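Local coordinates for angiotensin-converting enzyme (Anopheles gambiae, PDB 6S1Y), which is a zinc metalloprotease that probably removes dipeptides from the C-terminal ends of peptides, as related angiotensin-converting enzymes do, at residues A[64-67]-A[68-72]; A[243-246]-A[247-250]; A[282-286]-A[287-291]; A[308-312]-A[313-317]. One frame throughout, in Å; residues are numbered along the deposited sequence.

Interaction 1. Residues A[64-67]-A[68-72]; sequences KAVA and EELQQ
The carboxylate of E69 lies next to A65, one turn earlier, its OE1 4.2 Å from A65 CB. The same OE1 also forms a salt bridge with R25 of helix 12-42, so the acid's main polar partner is on the adjacent helix. A second flat group, the carboxamide of Q71, lies beside A67 O, its OE1 3.7 Å away. The main apolar touch is between V66 and L70, whose side chains run side by side and point the same way, with V66 CG1 3.5 Å from L70 CD1. V66 CG1 is anti to the backbone N (chi1 165°), which directs this branch at the leucine. L70 CG also packs against V66 O at 3.2 Å, and both side chains rest on I22 of helix 12-42. In the backbone, E68 N to K64 O (3.1 Å) and E69 N to A65 O (2.8 Å) are regular i to i+4 bonds, the latter nearly linear at N-H (172°). The following bonds are weak: L70 N divides itself between V66 O and A67 O, and Q71 N reaches A67 O at 3.4 Å. As these i to i+4 bonds weaken, Q71 N turns to E68 O (2.9 Å), a tightening at the C-terminal end of helix 46-70, whose apolar side packs against helix 12-42.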
loop_
_atom_site.group_PDB
_atom_site.type_symbol
_atom_site.label_atom_id
_atom_site.label_comp_id
_atom_site.label_asym_id
_atom_site.label_seq_id
_atom_site.Cartn_x
_atom_site.Cartn_y
_atom_site.Cartn_z
ATOM N N LYS A 64 -7.313 23.085 -16.433
ATOM C CA LYS A 64 -7.662 23.201 -17.847
ATOM C C LYS A 64 -7.036 24.453 -18.461
ATOM O O LYS A 64 -6.463 24.404 -19.556
ATOM C CB LYS A 64 -9.173 23.222 -18.022
ATOM C CG LYS A 64 -9.859 21.864 -17.968
ATOM C CD LYS A 64 -11.358 22.046 -18.135
ATOM C CE LYS A 64 -12.145 20.846 -17.649
ATOM N NZ LYS A 64 -13.161 21.241 -16.624
ATOM N N ALA A 65 -7.153 25.589 -17.768
ATOM C CA ALA A 65 -6.571 26.836 -18.256
ATOM C C ALA A 65 -5.058 26.739 -18.350
ATOM O O ALA A 65 -4.458 27.168 -19.345
ATOM C CB ALA A 65 -6.961 27.987 -17.332
ATOM N N VAL A 66 -4.422 26.184 -17.317
ATOM C CA VAL A 66 -2.976 25.990 -17.352
ATOM C C VAL A 66 -2.580 25.155 -18.556
ATOM O O VAL A 66 -1.592 25.451 -19.234
ATOM C CB VAL A 66 -2.495 25.335 -16.040
ATOM C CG1 VAL A 66 -1.084 24.796 -16.210
ATOM C CG2 VAL A 66 -2.577 26.331 -14.897
ATOM N N ALA A 67 -3.335 24.089 -18.837
ATOM C CA ALA A 67 -2.956 23.192 -19.922
ATOM C C ALA A 67 -3.023 23.904 -21.264
ATOM O O ALA A 67 -2.143 23.730 -22.114
ATOM C CB ALA A 67 -3.855 21.955 -19.933
ATOM N N GLU A 68 -4.068 24.703 -21.477
ATOM C CA GLU A 68 -4.152 25.484 -22.706
ATOM C C GLU A 68 -3.052 26.540 -22.762
ATOM O O GLU A 68 -2.350 26.668 -23.770
ATOM C CB GLU A 68 -5.525 26.133 -22.818
ATOM C CG GLU A 68 -5.762 26.804 -24.151
ATOM C CD GLU A 68 -7.133 27.435 -24.235
ATOM O OE1 GLU A 68 -7.214 28.680 -24.355
ATOM O OE2 GLU A 68 -8.131 26.682 -24.163
ATOM N N GLU A 69 -2.880 27.301 -21.678
ATOM C CA GLU A 69 -1.836 28.316 -21.655
ATOM C C GLU A 69 -0.480 27.744 -22.042
ATOM O O GLU A 69 0.368 28.465 -22.578
ATOM C CB GLU A 69 -1.748 28.956 -20.268
ATOM C CG GLU A 69 -2.871 29.926 -19.958
ATOM C CD GLU A 69 -2.740 30.536 -18.570
ATOM O OE1 GLU A 69 -3.782 30.734 -17.893
ATOM O OE2 GLU A 69 -1.588 30.801 -18.154
ATOM N N LEU A 70 -0.253 26.460 -21.788
ATOM C CA LEU A 70 1.048 25.861 -22.033
ATOM C C LEU A 70 1.207 25.319 -23.446
ATOM O O LEU A 70 2.336 25.025 -23.855
ATOM C CB LEU A 70 1.302 24.742 -21.027
ATOM C CG LEU A 70 1.559 25.248 -19.613
ATOM C CD1 LEU A 70 1.426 24.112 -18.619
ATOM C CD2 LEU A 70 2.932 25.898 -19.521
ATOM N N GLN A 71 0.115 25.182 -24.199
ATOM C CA GLN A 71 0.209 24.762 -25.594
ATOM C C GLN A 71 0.775 25.848 -26.494
ATOM O O GLN A 71 0.909 25.623 -27.702
ATOM C CB GLN A 71 -1.170 24.333 -26.102
ATOM C CG GLN A 71 -1.475 22.864 -25.870
ATOM C CD GLN A 71 -2.963 22.557 -25.890
ATOM O OE1 GLN A 71 -3.777 23.336 -25.387
ATOM N NE2 GLN A 71 -3.328 21.410 -26.467
ATOM N N GLN A 72 1.106 27.010 -25.939
ATOM C CA GLN A 72 1.682 28.113 -26.690
ATOM C C GLN A 72 3.207 28.080 -26.719
ATOM O O GLN A 72 3.823 29.044 -27.180
ATOM C CB GLN A 72 1.202 29.445 -26.105
ATOM C CG GLN A 72 -0.194 29.847 -26.568
ATOM C CD GLN A 72 -1.207 29.916 -25.440
ATOM O OE1 GLN A 72 -0.961 30.534 -24.399
ATOM N NE2 GLN A 72 -2.362 29.282 -25.644
#

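Interaction 2. Residues A[243-246]-A[247-250]; sequences PIPM and HLLG
A short strand, 244-245, runs straight into a 3-10 turn here, and two successive i to i+3 bonds mark the change. L248 N donates to P245 O at 3.3 Å, and L249 N to M246 O at 3.2 Å. In both, the donor stands above the carbonyl plane, well off any lone pair. The H247 ring folds back against the proline: P245 CB meets its edge, in the plane of the ring, 3.4 Å from H247 CE1. CG of H247 sits between the backbone N and the carbonyl carbon (chi1 61°), which swings the ring round to P245. L248 CG lies 3.8 Å above one face of the imidazole, toward its rim, so the ring is met both at an edge and on a face. H247 ND1 is buried without a partner in the model. L248 CD1 adds a looser touch on P245 CB at 4.1 Å. L249 turns back to the strand, where its CD1 comes to 3.9 Å from I244 CG2, the two side chains crossing at about a right angle; the same methyl is 4.0 Å from M246 CA. All six touching residues are buried: the strand pairs in parallel with 469-470 through I244 and M246, helix 203-233 packs on I244 and L248, and helix 149-163 packs on M246 and H247.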
loop_
_atom_site.group_PDB
_atom_site.type_symbol
_atom_site.label_atom_id
_atom_site.label_comp_id
_atom_site.label_asym_id
_atom_site.label_seq_id
_atom_site.Cartn_x
_atom_site.Cartn_y
_atom_site.Cartn_z
ATOM N N PRO A 243 -7.819 -24.293 -2.485
ATOM C CA PRO A 243 -7.385 -22.985 -1.979
ATOM C C PRO A 243 -7.703 -22.843 -0.498
ATOM O O PRO A 243 -8.605 -23.501 0.028
ATOM C CB PRO A 243 -8.188 -21.983 -2.822
ATOM C CG PRO A 243 -8.684 -22.754 -4.004
ATOM C CD PRO A 243 -8.869 -24.182 -3.514
ATOM N N ILE A 244 -6.957 -21.970 0.178
ATOM C CA ILE A 244 -7.136 -21.759 1.620
ATOM C C ILE A 244 -8.382 -20.903 1.842
ATOM O O ILE A 244 -8.492 -19.833 1.226
ATOM C CB ILE A 244 -5.913 -21.079 2.226
ATOM C CG1 ILE A 244 -4.665 -21.923 2.043
ATOM C CG2 ILE A 244 -6.155 -20.781 3.691
ATOM C CD1 ILE A 244 -3.399 -21.156 2.352
ATOM N N PRO A 245 -9.318 -21.324 2.713
ATOM C CA PRO A 245 -10.397 -20.408 3.144
ATOM C C PRO A 245 -9.820 -19.115 3.690
ATOM O O PRO A 245 -9.150 -19.141 4.719
ATOM C CB PRO A 245 -11.131 -21.193 4.242
ATOM C CG PRO A 245 -10.767 -22.651 3.993
ATOM C CD PRO A 245 -9.397 -22.645 3.371
ATOM N N MET A 246 -10.068 -17.982 3.040
ATOM C CA MET A 246 -9.326 -16.774 3.345
ATOM C C MET A 246 -9.657 -16.188 4.714
ATOM O O MET A 246 -8.854 -15.411 5.228
ATOM C CB MET A 246 -9.568 -15.728 2.245
ATOM C CG MET A 246 -10.960 -15.213 2.189
ATOM S SD MET A 246 -11.282 -14.342 0.649
ATOM C CE MET A 246 -10.276 -12.857 0.917
ATOM N N HIS A 247 -10.794 -16.535 5.323
ATOM C CA HIS A 247 -11.163 -15.931 6.598
ATOM C C HIS A 247 -10.322 -16.445 7.749
ATOM O O HIS A 247 -10.459 -15.954 8.871
ATOM C CB HIS A 247 -12.647 -16.158 6.915
ATOM C CG HIS A 247 -13.049 -17.596 7.042
ATOM N ND1 HIS A 247 -12.615 -18.571 6.177
ATOM C CD2 HIS A 247 -13.872 -18.221 7.923
ATOM C CE1 HIS A 247 -13.145 -19.736 6.521
ATOM N NE2 HIS A 247 -13.915 -19.551 7.575
ATOM N N LEU A 248 -9.461 -17.411 7.491
ATOM C CA LEU A 248 -8.577 -17.979 8.493
ATOM C C LEU A 248 -7.181 -17.399 8.433
ATOM O O LEU A 248 -6.301 -17.876 9.151
ATOM C CB LEU A 248 -8.487 -19.492 8.320
ATOM C CG LEU A 248 -9.803 -20.233 8.315
ATOM C CD1 LEU A 248 -9.553 -21.712 7.990
ATOM C CD2 LEU A 248 -10.542 -20.089 9.636
ATOM N N LEU A 249 -6.942 -16.404 7.587
ATOM C CA LEU A 249 -5.588 -15.896 7.395
ATOM C C LEU A 249 -5.336 -14.584 8.122
ATOM O O LEU A 249 -4.327 -13.922 7.848
ATOM C CB LEU A 249 -5.296 -15.748 5.906
ATOM C CG LEU A 249 -5.188 -17.120 5.214
ATOM C CD1 LEU A 249 -5.328 -16.965 3.725
ATOM C CD2 LEU A 249 -3.853 -17.750 5.561
ATOM N N GLY A 250 -6.217 -14.219 9.062
ATOM C CA GLY A 250 -5.939 -13.154 10.001
ATOM C C GLY A 250 -6.200 -11.765 9.487
ATOM O O GLY A 250 -5.883 -10.801 10.183
#

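Interaction 3. Residues A[282-286]-A[287-291]; sequences QGYTP and IKMFQ
An N-cap motif starts helix 286-299: T285 occupies the cap position, and its OG1 accepts from K288 N at 3.1 Å, an almost straight bond (168° at the hydrogen). OG1 sits between the backbone N and the carbonyl carbon (chi1 62°), the placement that turns the hydroxyl back over the first turn. P286 follows as the first helical residue, where its missing N-H costs nothing because no acceptor precedes it in the helix. Just upstream, G283, with positive phi, is the C-prime residue of the Schellman motif that closes helix 276-281; only 282-285 separate the two helices, T285 being the cap. The Y284 ring packs on the new helix. K288 CG lies over one of its faces, 3.9 Å from Y284 CD2, while M289 CG meets the ring edge, 4.0 Å from the same CD2. K288 CG is anti to the backbone N (chi1 177°), which places it over the ring. M289 packs against the backbone of the cap: its CG lies 3.3 Å from T285 O and its SD 3.9 Å from P286 CA. Further into the core, M289 touches E351, F352 and V355 of helix 349-368. Regular helical bonding starts with M289 N to T285 O, and F290 N then donates to P286 O in the plane of that carbonyl. P286 O also lies at the edge of the F290 ring, 3.1 Å from F290 CD1.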
loop_
_atom_site.group_PDB
_atom_site.type_symbol
_atom_site.label_atom_id
_atom_site.label_comp_id
_atom_site.label_asym_id
_atom_site.label_seq_id
_atom_site.Cartn_x
_atom_site.Cartn_y
_atom_site.Cartn_z
ATOM N N GLN A 282 5.099 -2.009 28.339
ATOM C CA GLN A 282 5.910 -0.818 28.531
ATOM C C GLN A 282 5.093 0.474 28.389
ATOM O O GLN A 282 5.675 1.559 28.238
ATOM C CB GLN A 282 7.094 -0.835 27.556
ATOM C CG GLN A 282 8.251 -1.728 28.029
ATOM C CD GLN A 282 9.340 -1.946 26.992
ATOM O OE1 GLN A 282 9.822 -0.997 26.355
ATOM N NE2 GLN A 282 9.742 -3.213 26.814
ATOM N N GLY A 283 3.765 0.382 28.450
ATOM C CA GLY A 283 2.924 1.570 28.367
ATOM C C GLY A 283 3.072 2.380 27.095
ATOM O O GLY A 283 2.995 3.613 27.128
ATOM N N TYR A 284 3.272 1.713 25.965
ATOM C CA TYR A 284 3.307 2.413 24.693
ATOM C C TYR A 284 1.962 3.051 24.379
ATOM O O TYR A 284 0.899 2.506 24.680
ATOM C CB TYR A 284 3.663 1.457 23.560
ATOM C CG TYR A 284 5.122 1.341 23.255
ATOM C CD1 TYR A 284 5.985 0.718 24.137
ATOM C CD2 TYR A 284 5.631 1.809 22.065
ATOM C CE1 TYR A 284 7.318 0.590 23.850
ATOM C CE2 TYR A 284 6.968 1.679 21.762
ATOM C CZ TYR A 284 7.805 1.073 22.663
ATOM O OH TYR A 284 9.141 0.949 22.363
ATOM N N THR A 285 2.026 4.191 23.722
ATOM C CA THR A 285 0.865 4.923 23.236
ATOM C C THR A 285 1.080 5.194 21.764
ATOM O O THR A 285 2.189 5.048 21.243
ATOM C CB THR A 285 0.708 6.267 23.973
ATOM O OG1 THR A 285 1.879 7.052 23.706
ATOM C CG2 THR A 285 0.523 6.070 25.477
ATOM N N PRO A 286 0.039 5.619 21.060
ATOM C CA PRO A 286 0.236 6.045 19.667
ATOM C C PRO A 286 1.301 7.117 19.506
ATOM O O PRO A 286 2.140 7.024 18.595
ATOM C CB PRO A 286 -1.158 6.544 19.278
ATOM C CG PRO A 286 -2.076 5.659 20.094
ATOM C CD PRO A 286 -1.385 5.472 21.412
ATOM N N ILE A 287 1.308 8.135 20.369
ATOM C CA ILE A 287 2.273 9.220 20.206
ATOM C C ILE A 287 3.689 8.703 20.414
ATOM O O ILE A 287 4.604 9.047 19.656
ATOM C CB ILE A 287 1.943 10.387 21.161
ATOM C CG1 ILE A 287 1.072 11.414 20.436
ATOM C CG2 ILE A 287 3.195 11.048 21.670
ATOM C CD1 ILE A 287 0.357 12.373 21.381
ATOM N N LYS A 288 3.901 7.901 21.460
ATOM C CA LYS A 288 5.207 7.270 21.631
ATOM C C LYS A 288 5.622 6.548 20.351
ATOM O O LYS A 288 6.782 6.617 19.939
ATOM C CB LYS A 288 5.161 6.316 22.827
ATOM C CG LYS A 288 6.435 5.517 23.092
ATOM C CD LYS A 288 7.633 6.387 23.442
ATOM C CE LYS A 288 8.771 5.548 24.054
ATOM N NZ LYS A 288 10.105 6.243 23.976
ATOM N N MET A 289 4.667 5.892 19.674
ATOM C CA MET A 289 5.014 5.120 18.479
ATOM C C MET A 289 5.510 6.030 17.365
ATOM O O MET A 289 6.510 5.719 16.703
ATOM C CB MET A 289 3.807 4.298 18.005
ATOM C CG MET A 289 3.465 3.139 18.913
ATOM S SD MET A 289 1.766 2.562 18.734
ATOM C CE MET A 289 1.859 1.708 17.144
ATOM N N PHE A 290 4.839 7.165 17.154
ATOM C CA PHE A 290 5.306 8.110 16.138
ATOM C C PHE A 290 6.614 8.781 16.547
ATOM O O PHE A 290 7.461 9.068 15.690
ATOM C CB PHE A 290 4.221 9.152 15.873
ATOM C CG PHE A 290 3.073 8.628 15.049
ATOM C CD1 PHE A 290 2.001 8.007 15.651
ATOM C CD2 PHE A 290 3.078 8.754 13.675
ATOM C CE1 PHE A 290 0.951 7.513 14.903
ATOM C CE2 PHE A 290 2.042 8.265 12.920
ATOM C CZ PHE A 290 0.964 7.645 13.540
ATOM N N GLN A 291 6.806 9.024 17.839
ATOM C CA GLN A 291 8.070 9.578 18.310
ATOM C C GLN A 291 9.224 8.657 17.958
ATOM O O GLN A 291 10.271 9.110 17.491
ATOM C CB GLN A 291 7.997 9.811 19.818
ATOM C CG GLN A 291 7.282 11.099 20.196
ATOM C CD GLN A 291 6.962 11.211 21.682
ATOM O OE1 GLN A 291 6.769 10.208 22.380
ATOM N NE2 GLN A 291 6.891 12.448 22.170
#

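Interaction 4. Residues A[308-312]-A[313-317]; sequences TFWDK and SILEK
At S313 the backbone leaves helix 307-312 for an extended conformation (psi 153°), and F309 O, an acceptor in the final turn, takes two bonds from this one residue. S313 N donates to it at 3.1 Å and S313 OG at 2.7 Å. The serine OG lies beside its own backbone N (chi1 -75°), which brings both donors to the same carbonyl. That hydroxyl also accepts from I341 N, joining the helix end to strand 339-342. OG also lies over one face of the F309 ring, 3.3 Å above the plane and toward the rim, its nearest carbons CD2 and CE2. Next to it, F309 CD1 sits over the centre of the W310 ring, while W310 CD2 lies at the phenylalanine's edge. L315 returns toward this aromatic pair and splits its methyls between them: CD1 is 4.0 Å from W310 CZ3, CD2 4.3 Å from F309 CZ. Its side chain crosses that of W310 at about a right angle. The loop then runs beside strand 339-342, I314 bonding through its backbone to I341 and Q343, while W310 and L315 touch F290 of helix 286-299 and I314 reaches W38 of helix 12-42.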
loop_
_atom_site.group_PDB
_atom_site.type_symbol
_atom_site.label_atom_id
_atom_site.label_comp_id
_atom_site.label_asym_id
_atom_site.label_seq_id
_atom_site.Cartn_x
_atom_site.Cartn_y
_atom_site.Cartn_z
ATOM N N THR A 308 3.961 21.619 13.066
ATOM C CA THR A 308 2.674 21.545 12.368
ATOM C C THR A 308 2.170 20.097 12.290
ATOM O O THR A 308 0.974 19.825 12.487
ATOM C CB THR A 308 2.810 22.143 10.967
ATOM O OG1 THR A 308 3.171 23.526 11.071
ATOM C CG2 THR A 308 1.506 22.047 10.205
ATOM N N PHE A 309 3.075 19.146 12.054
ATOM C CA PHE A 309 2.670 17.748 11.996
ATOM C C PHE A 309 1.991 17.306 13.288
ATOM O O PHE A 309 0.949 16.634 13.253
ATOM C CB PHE A 309 3.871 16.842 11.719
ATOM C CG PHE A 309 3.553 15.398 11.881
ATOM C CD1 PHE A 309 3.626 14.796 13.129
ATOM C CD2 PHE A 309 3.127 14.645 10.796
ATOM C CE1 PHE A 309 3.297 13.459 13.289
ATOM C CE2 PHE A 309 2.805 13.303 10.947
ATOM C CZ PHE A 309 2.885 12.710 12.190
ATOM N N TRP A 310 2.597 17.627 14.447
ATOM C CA TRP A 310 2.026 17.223 15.727
ATOM C C TRP A 310 0.737 17.979 16.045
ATOM O O TRP A 310 -0.152 17.428 16.705
ATOM C CB TRP A 310 3.041 17.428 16.860
ATOM C CG TRP A 310 4.280 16.598 16.712
ATOM C CD1 TRP A 310 5.514 17.024 16.318
ATOM C CD2 TRP A 310 4.392 15.191 16.933
ATOM N NE1 TRP A 310 6.394 15.972 16.295
ATOM C CE2 TRP A 310 5.726 14.829 16.657
ATOM C CE3 TRP A 310 3.488 14.193 17.327
ATOM C CZ2 TRP A 310 6.178 13.511 16.767
ATOM C CZ3 TRP A 310 3.939 12.905 17.448
ATOM C CH2 TRP A 310 5.276 12.567 17.172
ATOM N N ASP A 311 0.622 19.241 15.606
ATOM C CA ASP A 311 -0.552 20.038 15.963
ATOM C C ASP A 311 -1.794 19.533 15.246
ATOM O O ASP A 311 -2.856 19.390 15.850
ATOM C CB ASP A 311 -0.361 21.512 15.600
ATOM C CG ASP A 311 0.704 22.202 16.425
ATOM O OD1 ASP A 311 0.959 21.781 17.590
ATOM O OD2 ASP A 311 1.279 23.184 15.882
ATOM N N LYS A 312 -1.667 19.267 13.940
ATOM C CA LYS A 312 -2.804 19.057 13.056
ATOM C C LYS A 312 -3.025 17.600 12.658
ATOM O O LYS A 312 -4.052 17.298 12.050
ATOM C CB LYS A 312 -2.624 19.920 11.791
ATOM C CG LYS A 312 -2.545 21.422 12.087
ATOM C CD LYS A 312 -2.257 22.234 10.829
ATOM C CE LYS A 312 -2.252 23.739 11.124
ATOM N NZ LYS A 312 -1.758 24.560 9.966
ATOM N N SER A 313 -2.116 16.689 12.995
ATOM C CA SER A 313 -2.312 15.283 12.678
ATOM C C SER A 313 -3.360 14.648 13.578
ATOM O O SER A 313 -3.615 15.096 14.694
ATOM C CB SER A 313 -1.007 14.500 12.798
ATOM O OG SER A 313 -0.149 14.777 11.694
ATOM N N ILE A 314 -3.995 13.603 13.050
ATOM C CA ILE A 314 -4.943 12.768 13.784
ATOM C C ILE A 314 -4.286 11.397 13.938
ATOM O O ILE A 314 -4.184 10.642 12.958
ATOM C CB ILE A 314 -6.280 12.665 13.037
ATOM C CG1 ILE A 314 -6.917 14.048 12.844
ATOM C CG2 ILE A 314 -7.221 11.742 13.768
ATOM C CD1 ILE A 314 -8.209 14.006 12.007
ATOM N N LEU A 315 -3.869 11.051 15.158
ATOM C CA LEU A 315 -3.081 9.848 15.412
ATOM C C LEU A 315 -3.792 8.812 16.264
ATOM O O LEU A 315 -3.195 7.778 16.566
ATOM C CB LEU A 315 -1.760 10.208 16.109
ATOM C CG LEU A 315 -0.995 11.402 15.551
ATOM C CD1 LEU A 315 0.289 11.628 16.339
ATOM C CD2 LEU A 315 -0.661 11.199 14.096
ATOM N N GLU A 316 -5.019 9.076 16.696
ATOM C CA GLU A 316 -5.873 8.092 17.347
ATOM C C GLU A 316 -7.247 8.241 16.712
ATOM O O GLU A 316 -7.554 9.284 16.123
ATOM C CB GLU A 316 -6.034 8.289 18.857
ATOM C CG GLU A 316 -4.772 8.223 19.693
ATOM C CD GLU A 316 -5.036 7.838 21.160
ATOM O OE1 GLU A 316 -6.209 7.863 21.610
ATOM O OE2 GLU A 316 -4.056 7.495 21.854
ATOM N N LYS A 317 -8.089 7.218 16.859
ATOM C CA LYS A 317 -9.485 7.351 16.446
ATOM C C LYS A 317 -10.187 8.343 17.370
ATOM O O LYS A 317 -10.179 8.149 18.590
ATOM C CB LYS A 317 -10.214 6.010 16.485
ATOM C CG LYS A 317 -11.543 6.014 15.727
ATOM C CD LYS A 317 -12.242 4.654 15.842
ATOM C CE LYS A 317 -13.605 4.633 15.165
ATOM N NZ LYS A 317 -14.328 3.350 15.446
#

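How the interactions relate
Interactions 3 and 4 are direct neighbours, their centres 14 Å apart, and W310 CH2 of helix 307-312 packs on F290 CB of helix 286-299 at 3.8 Å. This pair flanks the active site without lining it: the F290 side chain is about 11 Å from the bound gamma-glutamyl-glutamate and about 12 Å from the zinc ion held by H357, H361 and E385, and the F309 side chain is about 12 Å from the ligand. Interaction 2 comes no nearer than about 16 Å to interaction 3 (nearest atoms), yet its M246 side chain is also about 13 Å from the ligand. Interaction 1 is remote, its centre 51 Å from that of interaction 2, across the chain's centre.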